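Local structure of Sam-dependent methyltransferases (Streptomyces davawensis, 4D7K) at residues L24-A27 with F28-A32; S61-R64 with R65-R68; A194-L197 with T198-S202. The protein catalyses two successive S-adenosylmethionine-dependent methylations of 8-amino-8-demethylriboflavin, the last steps in making the antibiotic roseoflavin. One frame throughout, in Å; residues are numbered along the deposited sequence.

Contact 1 (L24-A27 with F28-A32)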
ATOM      1  N   LEU A  24      -2.046  -1.926  -2.131  1.00 34.26           N
ATOM      2  CA  LEU A  24      -0.855  -1.240  -2.600  1.00 28.49           C
ATOM      3  C   LEU A  24      -1.103  -0.665  -3.998  1.00 27.41           C
ATOM      4  O   LEU A  24      -0.826   0.504  -4.252  1.00 32.01           O
ATOM      5  CB  LEU A  24       0.342  -2.195  -2.598  1.00 34.18           C
ATOM      6  CG  LEU A  24       1.685  -1.687  -3.111  1.00 35.23           C
ATOM      7  CD1 LEU A  24       2.062  -0.374  -2.458  1.00 33.76           C
ATOM      8  CD2 LEU A  24       2.747  -2.731  -2.844  1.00 40.27           C
ATOM      9  N   LYS A  25      -1.645  -1.484  -4.895  1.00 27.90           N
ATOM     10  CA  LYS A  25      -2.027  -1.024  -6.226  1.00 29.79           C
ATOM     11  C   LYS A  25      -3.075   0.091  -6.172  1.00 36.01           C
ATOM     12  O   LYS A  25      -3.039   1.030  -6.964  1.00 40.37           O
ATOM     13  CB  LYS A  25      -2.570  -2.187  -7.057  1.00 32.79           C
ATOM     14  CG  LYS A  25      -1.616  -3.355  -7.224  1.00 33.73           C
ATOM     15  CD  LYS A  25      -2.353  -4.548  -7.829  1.00 42.78           C
ATOM     16  CE  LYS A  25      -1.654  -5.861  -7.522  1.00 46.00           C
ATOM     17  NZ  LYS A  25      -0.262  -5.881  -8.045  1.00 48.78           N
ATOM     18  N   VAL A  26      -4.018  -0.023  -5.244  1.00 31.48           N
ATOM     19  CA  VAL A  26      -5.037   1.005  -5.088  1.00 28.15           C
ATOM     20  C   VAL A  26      -4.401   2.339  -4.688  1.00 36.15           C
ATOM     21  O   VAL A  26      -4.789   3.396  -5.194  1.00 34.32           O
ATOM     22  CB  VAL A  26      -6.103   0.591  -4.046  1.00 26.70           C
ATOM     23  CG1 VAL A  26      -7.016   1.760  -3.716  1.00 21.97           C
ATOM     24  CG2 VAL A  26      -6.920  -0.601  -4.557  1.00 22.60           C
ATOM     25  N   ALA A  27      -3.412   2.281  -3.798  1.00 31.47           N
ATOM     26  CA  ALA A  27      -2.717   3.482  -3.339  1.00 31.48           C
ATOM     27  C   ALA A  27      -2.100   4.237  -4.504  1.00 31.95           C
ATOM     28  O   ALA A  27      -2.134   5.470  -4.552  1.00 32.97           O
ATOM     29  CB  ALA A  27      -1.648   3.130  -2.322  1.00 29.58           C
ATOM     30  N   PHE A  28      -1.536   3.487  -5.443  1.00 23.49           N
ATOM     31  CA  PHE A  28      -0.911   4.079  -6.614  1.00 25.40           C
ATOM     32  C   PHE A  28      -1.951   4.668  -7.548  1.00 24.81           C
ATOM     33  O   PHE A  28      -1.718   5.709  -8.163  1.00 30.41           O
ATOM     34  CB  PHE A  28      -0.065   3.047  -7.359  1.00 28.38           C
ATOM     35  CG  PHE A  28       1.285   2.819  -6.746  1.00 35.59           C
ATOM     36  CD1 PHE A  28       2.256   3.805  -6.801  1.00 30.55           C
ATOM     37  CD2 PHE A  28       1.585   1.620  -6.123  1.00 30.99           C
ATOM     38  CE1 PHE A  28       3.505   3.600  -6.238  1.00 39.74           C
ATOM     39  CE2 PHE A  28       2.833   1.403  -5.564  1.00 43.34           C
ATOM     40  CZ  PHE A  28       3.795   2.394  -5.619  1.00 44.07           C
ATOM     41  N   VAL A  29      -3.097   3.997  -7.649  1.00 23.94           N
ATOM     42  CA  VAL A  29      -4.201   4.468  -8.476  1.00 20.62           C
ATOM     43  C   VAL A  29      -4.735   5.808  -7.982  1.00 28.40           C
ATOM     44  O   VAL A  29      -4.995   6.716  -8.771  1.00 28.79           O
ATOM     45  CB  VAL A  29      -5.343   3.429  -8.508  1.00 30.14           C
ATOM     46  CG1 VAL A  29      -6.663   4.062  -8.948  1.00 20.08           C
ATOM     47  CG2 VAL A  29      -4.961   2.275  -9.414  1.00 34.01           C
ATOM     48  N   LEU A  30      -4.886   5.932  -6.668  1.00 29.12           N
ATOM     49  CA  LEU A  30      -5.398   7.156  -6.071  1.00 27.41           C
ATOM     50  C   LEU A  30      -4.388   8.299  -6.194  1.00 30.18           C
ATOM     51  O   LEU A  30      -4.767   9.464  -6.340  1.00 31.75           O
ATOM     52  CB  LEU A  30      -5.758   6.915  -4.607  1.00 36.10           C
ATOM     53  CG  LEU A  30      -6.833   5.857  -4.342  1.00 28.28           C
ATOM     54  CD1 LEU A  30      -6.963   5.601  -2.856  1.00 33.05           C
ATOM     55  CD2 LEU A  30      -8.152   6.314  -4.915  1.00 25.46           C
ATOM     56  N   TYR A  31      -3.104   7.957  -6.139  1.00 26.25           N
ATOM     57  CA  TYR A  31      -2.039   8.935  -6.334  1.00 34.31           C
ATOM     58  C   TYR A  31      -2.111   9.532  -7.740  1.00 34.78           C
ATOM     59  O   TYR A  31      -2.146  10.750  -7.909  1.00 28.75           O
ATOM     60  CB  TYR A  31      -0.665   8.289  -6.100  1.00 28.77           C
ATOM     61  CG  TYR A  31       0.506   9.171  -6.490  1.00 31.02           C
ATOM     62  CD1 TYR A  31       0.926  10.207  -5.664  1.00 26.43           C
ATOM     63  CD2 TYR A  31       1.186   8.969  -7.685  1.00 23.68           C
ATOM     64  CE1 TYR A  31       2.000  11.012  -6.016  1.00 37.55           C
ATOM     65  CE2 TYR A  31       2.261   9.777  -8.048  1.00 32.38           C
ATOM     66  CZ  TYR A  31       2.661  10.795  -7.210  1.00 25.22           C
ATOM     67  OH  TYR A  31       3.722  11.597  -7.559  1.00 41.80           O
ATOM     68  N   ALA A  32      -2.150   8.660  -8.742  1.00 37.39           N
ATOM     69  CA  ALA A  32      -2.137   9.097 -10.132  1.00 38.69           C
ATOM     70  C   ALA A  32      -3.389   9.902 -10.455  1.00 35.73           C
ATOM     71  O   ALA A  32      -3.325  10.898 -11.178  1.00 33.02           O
ATOM     72  CB  ALA A  32      -2.006   7.905 -11.064  1.00 29.88           C
TER
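Leu24 lays its CD1 methyl against the Phe28 ring, with Leu24 CD1 3.7 Å from Phe28 CE2. The two side chains leave the helix in the same direction, one turn apart. Phe28 has CG anti to its carbonyl carbon (chi1 -80°), which swings the ring back toward the preceding turn. Phe28 CD2 thereby comes 3.2 Å from Leu24 O, and the carbonyl meets the ring obliquely. Lys25 CA approaches the rim of the ring, close to its plane.

A second pair is formed by Val26 and Leu30, again alongside each other. Val26 CG1 is 3.9 Å from Leu30 CD1, and Leu30 CG rests 3.3 Å from Val26 O. Val26 O also accepts the backbone bond from Leu30 N at 2.9 Å. The backbone bonds from Phe28, Val29 and Tyr31 to the residues four positions earlier complete a regular alpha-helical pattern.

The polar ends lead out of the helix. Lys25 NZ forms a salt bridge with Asp301 of the second subunit, and the same lysine makes a cation-pi contact with Phe108 of that subunit. Tyr31 OH is hydrogen-bonded to Glu110 OE1.

This is the i to i+4 packing of a buried helix in the dimerisation domain. Leu24 meets Leu24 of the second subunit, and the Phe28 ring meets Tyr117 of that subunit, so the Leu24 and Phe28 pair belongs to the homodimer interface. Within its own chain, helix 13-35 packs through Phe28 and Tyr31 on helix 111-118, while Leu30 touches the loop residues Ala75 and Leu93.

Contact 2 (S61-R64 with R65-R68)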
ATOM      1  N   SER A  61      -6.854   5.558 -24.490  1.00 55.90           N
ATOM      2  CA  SER A  61      -6.936   4.130 -24.205  1.00 49.51           C
ATOM      3  C   SER A  61      -6.441   3.770 -22.807  1.00 56.68           C
ATOM      4  O   SER A  61      -7.078   2.992 -22.098  1.00 58.36           O
ATOM      5  CB  SER A  61      -6.143   3.342 -25.246  1.00 60.60           C
ATOM      6  OG  SER A  61      -6.043   1.978 -24.875  1.00 73.06           O
ATOM      7  N   ARG A  62      -5.308   4.337 -22.411  1.00 58.02           N
ATOM      8  CA  ARG A  62      -4.724   4.018 -21.114  1.00 53.64           C
ATOM      9  C   ARG A  62      -5.336   4.841 -19.976  1.00 52.79           C
ATOM     10  O   ARG A  62      -5.319   4.414 -18.820  1.00 54.30           O
ATOM     11  CB  ARG A  62      -3.205   4.202 -21.162  1.00 59.39           C
ATOM     12  CG  ARG A  62      -2.512   3.104 -21.965  1.00 67.44           C
ATOM     13  CD  ARG A  62      -0.993   3.179 -21.903  1.00 65.17           C
ATOM     14  NE  ARG A  62      -0.402   1.843 -21.971  1.00 61.07           N
ATOM     15  CZ  ARG A  62       0.335   1.304 -21.005  1.00 51.56           C
ATOM     16  NH1 ARG A  62       0.593   1.997 -19.904  1.00 50.34           N
ATOM     17  NH2 ARG A  62       0.825   0.077 -21.141  1.00 49.61           N
ATOM     18  N   LEU A  63      -5.884   6.010 -20.299  1.00 42.14           N
ATOM     19  CA  LEU A  63      -6.566   6.813 -19.287  1.00 41.54           C
ATOM     20  C   LEU A  63      -7.828   6.104 -18.828  1.00 34.01           C
ATOM     21  O   LEU A  63      -8.126   6.059 -17.635  1.00 32.34           O
ATOM     22  CB  LEU A  63      -6.915   8.206 -19.817  1.00 41.17           C
ATOM     23  CG  LEU A  63      -7.683   9.086 -18.823  1.00 37.43           C
ATOM     24  CD1 LEU A  63      -6.828   9.407 -17.601  1.00 33.71           C
ATOM     25  CD2 LEU A  63      -8.180  10.363 -19.479  1.00 36.43           C
ATOM     26  N   ARG A  64      -8.561   5.545 -19.787  1.00 30.68           N
ATOM     27  CA  ARG A  64      -9.787   4.812 -19.498  1.00 35.23           C
ATOM     28  C   ARG A  64      -9.533   3.635 -18.565  1.00 44.05           C
ATOM     29  O   ARG A  64     -10.319   3.376 -17.650  1.00 39.36           O
ATOM     30  CB  ARG A  64     -10.437   4.311 -20.789  1.00 36.79           C
ATOM     31  CG  ARG A  64     -11.740   3.551 -20.552  1.00 41.12           C
ATOM     32  CD  ARG A  64     -12.353   3.038 -21.841  1.00 37.52           C
ATOM     33  NE  ARG A  64     -12.685   4.119 -22.762  1.00 42.21           N
ATOM     34  CZ  ARG A  64     -11.965   4.421 -23.834  1.00 46.97           C
ATOM     35  NH1 ARG A  64     -10.875   3.719 -24.116  1.00 47.74           N
ATOM     36  NH2 ARG A  64     -12.328   5.423 -24.622  1.00 46.91           N
ATOM     37  N   ARG A  65      -8.430   2.928 -18.800  1.00 39.98           N
ATOM     38  CA  ARG A  65      -8.047   1.810 -17.946  1.00 40.85           C
ATOM     39  C   ARG A  65      -7.691   2.287 -16.535  1.00 33.67           C
ATOM     40  O   ARG A  65      -8.035   1.639 -15.547  1.00 40.06           O
ATOM     41  CB  ARG A  65      -6.880   1.044 -18.569  1.00 39.65           C
ATOM     42  CG  ARG A  65      -7.226   0.420 -19.913  1.00 32.84           C
ATOM     43  CD  ARG A  65      -5.987  -0.098 -20.616  1.00 40.39           C
ATOM     44  NE  ARG A  65      -5.315  -1.137 -19.841  1.00 37.44           N
ATOM     45  CZ  ARG A  65      -4.121  -1.632 -20.147  1.00 39.75           C
ATOM     46  NH1 ARG A  65      -3.467  -1.177 -21.208  1.00 38.97           N
ATOM     47  NH2 ARG A  65      -3.577  -2.576 -19.389  1.00 38.43           N
ATOM     48  N   LEU A  66      -7.017   3.428 -16.446  1.00 25.53           N
ATOM     49  CA  LEU A  66      -6.726   4.045 -15.157  1.00 30.10           C
ATOM     50  C   LEU A  66      -8.011   4.503 -14.454  1.00 37.57           C
ATOM     51  O   LEU A  66      -8.187   4.287 -13.254  1.00 38.49           O
ATOM     52  CB  LEU A  66      -5.775   5.236 -15.336  1.00 29.47           C
ATOM     53  CG  LEU A  66      -5.553   6.089 -14.086  1.00 31.63           C
ATOM     54  CD1 LEU A  66      -4.827   5.284 -13.028  1.00 39.76           C
ATOM     55  CD2 LEU A  66      -4.785   7.361 -14.403  1.00 35.48           C
ATOM     56  N   LEU A  67      -8.902   5.143 -15.209  1.00 36.11           N
ATOM     57  CA  LEU A  67     -10.165   5.638 -14.661  1.00 36.03           C
ATOM     58  C   LEU A  67     -11.065   4.488 -14.229  1.00 28.17           C
ATOM     59  O   LEU A  67     -11.741   4.564 -13.206  1.00 26.73           O
ATOM     60  CB  LEU A  67     -10.901   6.513 -15.684  1.00 33.41           C
ATOM     61  CG  LEU A  67     -10.290   7.868 -16.046  1.00 37.87           C
ATOM     62  CD1 LEU A  67     -11.011   8.469 -17.247  1.00 40.31           C
ATOM     63  CD2 LEU A  67     -10.373   8.794 -14.855  1.00 35.69           C
ATOM     64  N   ARG A  68     -11.082   3.428 -15.023  1.00 28.89           N
ATOM     65  CA  ARG A  68     -11.860   2.244 -14.684  1.00 28.19           C
ATOM     66  C   ARG A  68     -11.328   1.584 -13.402  1.00 32.91           C
ATOM     67  O   ARG A  68     -12.103   1.052 -12.604  1.00 35.87           O
ATOM     68  CB  ARG A  68     -11.843   1.272 -15.859  1.00 29.91           C
ATOM     69  CG  ARG A  68     -12.615   0.000 -15.663  1.00 43.57           C
ATOM     70  CD  ARG A  68     -12.455  -0.873 -16.886  1.00 52.30           C
ATOM     71  NE  ARG A  68     -12.993  -0.241 -18.088  1.00 59.57           N
ATOM     72  CZ  ARG A  68     -12.457  -0.366 -19.297  1.00 64.68           C
ATOM     73  NH1 ARG A  68     -11.356  -1.087 -19.464  1.00 65.38           N
ATOM     74  NH2 ARG A  68     -13.015   0.235 -20.338  1.00 63.79           N
TER
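Arg64 and Arg68 meet through carbon and nitrogen: Arg68 NH2 lies 3.2 Å from Arg64 CD. Both chains leave the backbone extended and bend at chi3, near -60° in each. Their guanidinium planes end 24° apart. Arg64 NE and Arg68 NH2 are 4.6 Å apart, with no bond between them. The charge of Arg64 is answered by Asp82: Asp82 OD2 forms a salt bridge with Arg64 NH2. Arg68 packs on Glu78 of strand 76-79.

Arg62 and Arg65 also bring their guanidinium groups together. Arg65 NH1 sits over one face of the Arg62 guanidinium, 4.4 Å from Arg62 NE. Each has a partner across the dimer: Arg65 NE forms a salt bridge with Asp299 OD2 of the second subunit, and Arg62 NH1 is hydrogen-bonded to Leu303 O of that subunit. Asp299 probably balances the charge of Arg65, while the Leu303 carbonyl takes up an N-H of Arg62.

These residues lie on helix 60-72 of the dimerisation domain, which belongs to the helix-turn-helix clan. Its inner side is apolar. Leu63 CG touches Leu67 CD1 at 3.7 Å, and both leucines pack on Leu52 of helix 49-56.

Along the backbone, three carbonyls accept i+4 bonds. Leu63 O receives Leu67 N at 2.7 Å, Arg64 O receives Arg68 N, and Arg62 O receives Leu66 N at 3.1 Å. At the start of the helix, Arg62 N is hydrogen-bonded to Asp59 OD2. Ser61 O is brushed by the aliphatic part of Arg65, with Arg65 CG at 3.4 Å.

Contact 3 (A194-L197 with T198-S202)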
ATOM      1  N   ALA A 194      -8.097  25.541  18.901  1.00 37.70           N
ATOM      2  CA  ALA A 194      -9.455  25.857  18.457  1.00 46.80           C
ATOM      3  C   ALA A 194     -10.439  24.751  18.823  1.00 44.81           C
ATOM      4  O   ALA A 194     -11.562  25.024  19.252  1.00 46.64           O
ATOM      5  CB  ALA A 194      -9.481  26.105  16.958  1.00 50.30           C
ATOM      6  N   GLY A 195     -10.013  23.501  18.652  1.00 36.56           N
ATOM      7  CA  GLY A 195     -10.842  22.358  18.999  1.00 35.51           C
ATOM      8  C   GLY A 195     -11.186  22.312  20.479  1.00 45.60           C
ATOM      9  O   GLY A 195     -12.329  22.052  20.859  1.00 44.03           O
ATOM     10  N   VAL A 196     -10.185  22.571  21.317  1.00 47.46           N
ATOM     11  CA  VAL A 196     -10.355  22.544  22.764  1.00 43.28           C
ATOM     12  C   VAL A 196     -11.251  23.679  23.247  1.00 45.52           C
ATOM     13  O   VAL A 196     -12.105  23.478  24.109  1.00 59.41           O
ATOM     14  CB  VAL A 196      -8.995  22.627  23.484  1.00 45.40           C
ATOM     15  CG1 VAL A 196      -9.185  22.595  24.980  1.00 44.59           C
ATOM     16  CG2 VAL A 196      -8.093  21.486  23.044  1.00 35.45           C
ATOM     17  N   LEU A 197     -11.064  24.870  22.686  1.00 46.39           N
ATOM     18  CA  LEU A 197     -11.873  26.026  23.070  1.00 55.34           C
ATOM     19  C   LEU A 197     -13.339  25.876  22.661  1.00 58.13           C
ATOM     20  O   LEU A 197     -14.222  26.508  23.243  1.00 55.32           O
ATOM     21  CB  LEU A 197     -11.296  27.309  22.469  1.00 57.13           C
ATOM     22  CG  LEU A 197     -10.395  28.148  23.382  1.00 59.66           C
ATOM     23  CD1 LEU A 197      -9.110  27.415  23.713  1.00 60.14           C
ATOM     24  CD2 LEU A 197     -10.091  29.495  22.751  1.00 61.57           C
ATOM     25  N   THR A 198     -13.596  25.046  21.656  1.00 61.79           N
ATOM     26  CA  THR A 198     -14.963  24.782  21.224  1.00 62.33           C
ATOM     27  C   THR A 198     -15.608  23.754  22.149  1.00 65.79           C
ATOM     28  O   THR A 198     -16.824  23.747  22.332  1.00 67.98           O
ATOM     29  CB  THR A 198     -15.015  24.276  19.768  1.00 59.51           C
ATOM     30  OG1 THR A 198     -14.236  25.141  18.933  1.00 60.46           O
ATOM     31  CG2 THR A 198     -16.452  24.241  19.256  1.00 54.91           C
ATOM     32  N   ALA A 199     -14.781  22.894  22.737  1.00 66.54           N
ATOM     33  CA  ALA A 199     -15.263  21.877  23.666  1.00 71.06           C
ATOM     34  C   ALA A 199     -15.439  22.445  25.071  1.00 76.73           C
ATOM     35  O   ALA A 199     -16.232  21.933  25.864  1.00 80.46           O
ATOM     36  CB  ALA A 199     -14.315  20.692  23.691  1.00 73.71           C
ATOM     37  N   VAL A 200     -14.688  23.497  25.380  1.00 73.45           N
ATOM     38  CA  VAL A 200     -14.830  24.201  26.650  1.00 69.59           C
ATOM     39  C   VAL A 200     -15.318  25.619  26.374  1.00 77.34           C
ATOM     40  O   VAL A 200     -14.512  26.517  26.135  1.00 81.66           O
ATOM     41  CB  VAL A 200     -13.502  24.247  27.440  1.00 62.47           C
ATOM     42  CG1 VAL A 200     -13.749  24.709  28.867  1.00 61.92           C
ATOM     43  CG2 VAL A 200     -12.828  22.884  27.442  1.00 54.34           C
ATOM     44  N   PRO A 201     -16.646  25.822  26.403  1.00 91.18           N
ATOM     45  CA  PRO A 201     -17.287  27.080  25.995  1.00101.55           C
ATOM     46  C   PRO A 201     -16.806  28.299  26.781  1.00110.40           C
ATOM     47  O   PRO A 201     -16.703  29.389  26.219  1.00111.31           O
ATOM     48  CB  PRO A 201     -18.776  26.818  26.264  1.00104.95           C
ATOM     49  CG  PRO A 201     -18.799  25.719  27.270  1.00103.96           C
ATOM     50  CD  PRO A 201     -17.621  24.856  26.934  1.00 97.74           C
ATOM     51  N   SER A 202     -16.514  28.113  28.063  1.00123.38           N
ATOM     52  CA  SER A 202     -16.052  29.213  28.897  1.00128.56           C
ATOM     53  C   SER A 202     -14.562  29.085  29.192  1.00122.35           C
ATOM     54  O   SER A 202     -14.173  28.694  30.292  1.00132.41           O
ATOM     55  CB  SER A 202     -16.848  29.265  30.203  1.00143.57           C
ATOM     56  OG  SER A 202     -18.239  29.356  29.948  1.00151.69           O
TER
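Ala194 O is gripped twice by one residue, Thr198. Thr198 OG1 donates to Ala194 O at 2.7 Å, and Thr198 N does so at 3.1 Å. The setting is the last turn of helix 191-199. This helix connects strands 181-185 and 204-209 in a beta-alpha-beta unit of the Rossmann-like methyltransferase domain.

The two donors come from opposite faces of the Ala194 carbonyl plane. OG1 is tilted 28° from that plane and the amide N by a similar amount. The hydroxyl can reach back because chi1 is -49°, which places OG1 beside the backbone N and leaves the CG2 methyl anti to it. The donor group of Thr198 is thus satisfied within its own helix, although the residue is exposed.

The backbone bonds become less regular toward the helix end. Ala199 N bonds to Gly195 O at 3.2 Å and makes a weak second bond to Val196 O. Thr198 N likewise has a weak second bond to Gly195 O. The i+4 bond from Val200 N to Val196 O, at 2.9 Å, is the last across this turn, and Val200 is the first residue to leave helical backbone angles.

Side chains on the inner side face the sheet. Val196 and Leu197 both pack on Phe182 of strand 181-185, and Val196 also touches Phe176. Val200 lies near Val196, but Val200 CG2 and Val196 CG1 are a loose 4.4 Å apart.

Two carbonyl oxygens, Leu197 O and Val200 O, come within 2.9 Å of each other. Arg229 NH2 is hydrogen-bonded to Leu197 O and weakly to Val200 O, which also accepts a bond from Ser203 OG.

How the contacts relate
Contacts 1 and 2 lie in the dimerisation domain, on two different helices, and both touch the second subunit. Their centres are about 13 Å apart and their nearest atoms about 4 Å apart, without touching. Asp301 and Asp299 of the second subunit, which pair with contact 1 and contact 2 respectively, both lie on helix 293-305 of that subunit. Contact 3 stands apart in the methyltransferase domain, with its centre about 38 Å from that of contact 1 and about 47 Å from that of contact 2. No other chain touches it. All three lie away from the predicted S-adenosylmethionine site, although strand 204-209, which follows contact 3, ends at Asp209 of that site.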